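Local coordinates for branched-chain-amino-acid aminotransferase (Pseudomonas sp. UW4, PDB 6JIF), which probably catalyses reversible, pyridoxal-5'-phosphate-dependent transfer of the amino group between branched-chain amino acids and 2-oxoglutarate, at residues 73-81 and 99-110. Sequence-based numbering, arbitrary orientation.
With PLP (pyridoxal-5'-phosphate), chain D.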
loop_
_atom_site.group_PDB
_atom_site.type_symbol
_atom_site.label_atom_id
_atom_site.label_comp_id
_atom_site.label_asym_id
_atom_site.label_seq_id
_atom_site.Cartn_x
_atom_site.Cartn_y
_atom_site.Cartn_z
ATOM N N TYR B 73 -1.766 -6.544 -4.374
ATOM C CA TYR B 73 -1.527 -6.662 -2.934
ATOM C C TYR B 73 -0.369 -5.778 -2.486
ATOM O O TYR B 73 0.259 -6.052 -1.446
ATOM C CB TYR B 73 -1.282 -8.134 -2.572
ATOM C CG TYR B 73 -2.403 -9.020 -3.007
ATOM C CD1 TYR B 73 -3.672 -8.942 -2.415
ATOM C CD2 TYR B 73 -2.200 -9.977 -3.987
ATOM C CE1 TYR B 73 -4.683 -9.802 -2.798
ATOM C CE2 TYR B 73 -3.239 -10.820 -4.415
ATOM C CZ TYR B 73 -4.445 -10.754 -3.808
ATOM O OH TYR B 73 -5.459 -11.592 -4.207
ATOM N N GLY B 74 -0.087 -4.702 -3.236
ATOM C CA GLY B 74 0.862 -3.736 -2.723
ATOM C C GLY B 74 2.269 -4.236 -2.567
ATOM O O GLY B 74 3.019 -3.641 -1.804
ATOM N N GLN B 75 2.665 -5.315 -3.286
ATOM C CA GLN B 75 3.995 -5.888 -3.024
ATOM C C GLN B 75 5.019 -5.138 -3.877
ATOM O O GLN B 75 5.365 -5.552 -4.989
ATOM C CB GLN B 75 4.016 -7.389 -3.302
ATOM C CG GLN B 75 5.166 -7.955 -2.617
ATOM C CD GLN B 75 5.286 -9.462 -2.774
ATOM O OE1 GLN B 75 4.790 -10.054 -3.738
ATOM N NE2 GLN B 75 5.957 -10.084 -1.823
ATOM N N GLN B 76 5.515 -4.036 -3.329
ATOM C CA GLN B 76 6.322 -3.076 -4.075
ATOM C C GLN B 76 7.114 -2.252 -3.078
ATOM O O GLN B 76 6.616 -1.935 -1.985
ATOM C CB GLN B 76 5.431 -2.113 -4.904
ATOM C CG GLN B 76 4.470 -1.311 -4.077
ATOM C CD GLN B 76 3.462 -0.588 -4.946
ATOM O OE1 GLN B 76 3.395 0.645 -4.939
ATOM N NE2 GLN B 76 2.695 -1.322 -5.719
ATOM N N CYS B 77 8.307 -1.852 -3.494
ATOM C CA CYS B 77 9.124 -0.928 -2.706
ATOM C C CYS B 77 10.025 -0.138 -3.643
ATOM O O CYS B 77 10.292 -0.563 -4.783
ATOM C CB CYS B 77 9.956 -1.631 -1.630
ATOM S SG CYS B 77 11.355 -2.613 -2.240
ATOM N N PHE B 78 10.479 1.028 -3.169
ATOM C CA PHE B 78 11.380 1.783 -4.026
ATOM C C PHE B 78 12.428 2.558 -3.225
ATOM O O PHE B 78 12.370 2.669 -1.999
ATOM C CB PHE B 78 10.583 2.721 -4.961
ATOM C CG PHE B 78 9.983 3.947 -4.288
ATOM C CD1 PHE B 78 10.703 5.129 -4.112
ATOM C CD2 PHE B 78 8.689 3.901 -3.822
ATOM C CE1 PHE B 78 10.099 6.246 -3.530
ATOM C CE2 PHE B 78 8.080 5.043 -3.242
ATOM C CZ PHE B 78 8.777 6.159 -3.064
ATOM N N GLU B 79 13.413 3.082 -3.954
ATOM C CA GLU B 79 14.468 3.906 -3.384
ATOM C C GLU B 79 14.606 5.186 -4.221
ATOM O O GLU B 79 14.050 5.322 -5.312
ATOM C CB GLU B 79 15.820 3.165 -3.343
ATOM C CG GLU B 79 15.983 2.243 -2.078
ATOM C CD GLU B 79 15.885 3.040 -0.785
ATOM O OE1 GLU B 79 16.262 4.254 -0.810
ATOM O OE2 GLU B 79 15.340 2.503 0.210
ATOM N N GLY B 80 15.418 6.098 -3.718
ATOM C CA GLY B 80 15.680 7.355 -4.446
ATOM C C GLY B 80 17.061 7.855 -4.081
ATOM O O GLY B 80 17.388 7.959 -2.891
ATOM N N MET B 81 17.896 8.142 -5.079
ATOM C CA MET B 81 19.239 8.675 -4.803
ATOM C C MET B 81 19.659 9.593 -5.953
ATOM O O MET B 81 19.075 9.555 -7.037
ATOM C CB MET B 81 20.277 7.559 -4.634
ATOM C CG MET B 81 20.562 6.917 -5.993
ATOM S SD MET B 81 21.353 5.348 -5.862
ATOM C CE MET B 81 19.949 4.532 -5.122
ATOM N N ASN B 99 20.926 3.372 0.460
ATOM C CA ASN B 99 19.736 2.949 -0.251
ATOM C C ASN B 99 19.655 1.438 -0.322
ATOM O O ASN B 99 18.578 0.861 -0.160
ATOM C CB ASN B 99 19.752 3.503 -1.665
ATOM C CG ASN B 99 19.709 4.997 -1.643
ATOM O OD1 ASN B 99 20.760 5.633 -1.670
ATOM N ND2 ASN B 99 18.520 5.567 -1.475
ATOM N N ALA B 100 20.780 0.793 -0.620
ATOM C CA ALA B 100 20.787 -0.673 -0.686
ATOM C C ALA B 100 20.337 -1.278 0.633
ATOM O O ALA B 100 19.511 -2.191 0.647
ATOM C CB ALA B 100 22.164 -1.222 -1.046
ATOM N N LEU B 101 20.859 -0.769 1.751
ATOM C CA LEU B 101 20.495 -1.324 3.057
ATOM C C LEU B 101 19.000 -1.143 3.320
ATOM O O LEU B 101 18.291 -2.062 3.765
ATOM C CB LEU B 101 21.323 -0.655 4.172
ATOM C CG LEU B 101 22.815 -1.055 4.179
ATOM C CD1 LEU B 101 23.761 -0.054 4.936
ATOM C CD2 LEU B 101 23.029 -2.489 4.727
ATOM N N ARG B 102 18.499 0.062 3.050
ATOM C CA ARG B 102 17.094 0.300 3.316
ATOM C C ARG B 102 16.217 -0.556 2.425
ATOM O O ARG B 102 15.167 -1.034 2.856
ATOM C CB ARG B 102 16.729 1.782 3.155
ATOM C CG ARG B 102 15.279 2.028 3.632
ATOM C CD ARG B 102 15.052 3.590 3.769
ATOM N NE ARG B 102 15.215 4.228 2.447
ATOM C CZ ARG B 102 15.351 5.540 2.250
ATOM N NH1 ARG B 102 15.368 6.330 3.295
ATOM N NH2 ARG B 102 15.447 6.040 1.013
ATOM N N MET B 103 16.600 -0.730 1.167
ATOM C CA MET B 103 15.748 -1.534 0.322
ATOM C C MET B 103 15.780 -2.990 0.758
ATOM O O MET B 103 14.787 -3.692 0.603
ATOM C CB MET B 103 16.143 -1.388 -1.147
ATOM C CG MET B 103 14.944 -1.631 -2.085
ATOM S SD MET B 103 15.301 -1.435 -3.851
ATOM C CE MET B 103 16.252 -2.957 -4.028
ATOM N N GLN B 104 16.921 -3.469 1.261
ATOM C CA GLN B 104 16.929 -4.821 1.821
ATOM C C GLN B 104 15.896 -4.940 2.937
ATOM O O GLN B 104 15.162 -5.935 3.014
ATOM C CB GLN B 104 18.337 -5.181 2.299
ATOM C CG GLN B 104 19.352 -5.280 1.143
ATOM C CD GLN B 104 20.799 -5.035 1.510
ATOM O OE1 GLN B 104 21.167 -4.877 2.696
ATOM N NE2 GLN B 104 21.651 -5.018 0.485
ATOM N N ARG B 105 15.782 -3.902 3.779
ATOM C CA ARG B 105 14.804 -4.005 4.848
ATOM C C ARG B 105 13.372 -3.902 4.294
ATOM O O ARG B 105 12.482 -4.594 4.789
ATOM C CB ARG B 105 15.102 -2.947 5.913
ATOM C CG ARG B 105 16.596 -2.951 6.333
ATOM C CD ARG B 105 16.824 -2.159 7.616
ATOM N NE ARG B 105 16.290 -0.797 7.503
ATOM C CZ ARG B 105 17.036 0.253 7.133
ATOM N NH1 ARG B 105 18.330 0.090 6.863
ATOM N NH2 ARG B 105 16.497 1.454 7.013
ATOM N N SER B 106 13.116 -3.038 3.280
ATOM C CA SER B 106 11.739 -2.946 2.750
ATOM C C SER B 106 11.325 -4.259 2.054
ATOM O O SER B 106 10.197 -4.772 2.211
ATOM C CB SER B 106 11.626 -1.786 1.752
ATOM O OG SER B 106 12.090 -0.563 2.349
ATOM N N CYS B 107 12.255 -4.832 1.292
ATOM C CA CYS B 107 12.018 -6.130 0.673
ATOM C C CYS B 107 11.699 -7.160 1.734
ATOM O O CYS B 107 10.736 -7.909 1.600
ATOM C CB CYS B 107 13.272 -6.569 -0.119
ATOM S SG CYS B 107 13.408 -5.766 -1.741
ATOM N N ALA B 108 12.477 -7.188 2.825
ATOM C CA ALA B 108 12.230 -8.228 3.822
ATOM C C ALA B 108 10.871 -8.059 4.448
ATOM O O ALA B 108 10.170 -9.047 4.687
ATOM C CB ALA B 108 13.290 -8.218 4.910
ATOM N N ARG B 109 10.472 -6.809 4.689
ATOM C CA ARG B 109 9.186 -6.582 5.329
ATOM C C ARG B 109 8.030 -7.054 4.453
ATOM O O ARG B 109 6.959 -7.420 4.976
ATOM C CB ARG B 109 9.073 -5.091 5.660
ATOM C CG ARG B 109 7.783 -4.625 6.327
ATOM C CD ARG B 109 7.379 -5.511 7.514
ATOM N NE ARG B 109 6.568 -4.859 8.545
ATOM C CZ ARG B 109 5.252 -4.961 8.611
ATOM N NH1 ARG B 109 4.562 -5.659 7.694
ATOM N NH2 ARG B 109 4.625 -4.371 9.636
ATOM N N LEU B 110 8.199 -7.009 3.127
ATOM C CA LEU B 110 7.146 -7.451 2.212
ATOM C C LEU B 110 7.373 -8.879 1.660
ATOM O O LEU B 110 6.709 -9.280 0.692
ATOM C CB LEU B 110 7.014 -6.456 1.039
ATOM C CG LEU B 110 6.616 -5.035 1.461
ATOM C CD1 LEU B 110 6.277 -4.198 0.247
ATOM C CD2 LEU B 110 5.439 -4.999 2.525
HETATM N N1 PLP D . 9.895 10.419 5.033
HETATM C C2 PLP D . 9.126 9.604 4.257
HETATM C C2A PLP D . 7.753 9.291 4.761
HETATM C C3 PLP D . 9.638 9.048 3.084
HETATM O O3 PLP D . 8.866 8.186 2.349
HETATM C C4 PLP D . 10.954 9.377 2.667
HETATM C C4A PLP D . 11.622 8.648 1.516
HETATM C C5 PLP D . 11.692 10.243 3.497
HETATM C C6 PLP D . 11.153 10.721 4.654
HETATM C C5A PLP D . 13.063 10.755 3.181
HETATM O O4P PLP D . 13.941 9.720 2.946
HETATM P P PLP D . 15.301 10.038 2.175
HETATM O O1P PLP D . 16.043 11.143 2.888
HETATM O O2P PLP D . 16.051 8.705 2.308
HETATM O O3P PLP D . 15.043 10.459 0.732
HETATM O O HOH W 1 13.153 0.755 0.089
HETATM O O HOH W 2 15.178 8.325 -1.220
#
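E79 and R102 illustrate how a buried ion pair can present an arginine to a phosphate, here in the class IV aminotransferase fold, where residues 76-78 of strand 76-85 run nearly antiparallel to residues 99-109 of helix 96-109. R102 grips the carboxylate side-on. R102 NE meets E79 OE2 at 2.8 Å in an almost straight bond (176°). R102 NH2 meets E79 OE1 at 2.7 Å; both E79 oxygens use their syn lone pairs, the two planes only 19° apart. A bend at chi3 (62°) turns the guanidinium so that R102 NH1 reaches O2P of PLP, 2.7 Å away. N99 ND2 approaches E79 OE1 on the anti side but well out of the carboxylate plane, also at 2.7 Å, while M81 CE packs against the amide carbon of N99. With an alanine at E79, the guanidinium would probably lose its side-on grip and countercharge, and N99 ND2 its stronger acceptor. Farther along, C77 SG lies against M103 CG and C107 SG. Q75, its OE1 held by T69 and A162, closes the far end through NE2, shared with T161 OG1, to L110 O (2.7 Å). Between F78, E79 and S106, one water donates to F78 O and E79 OE2 and accepts from S106 OG, also bonded to the backbone N of K204.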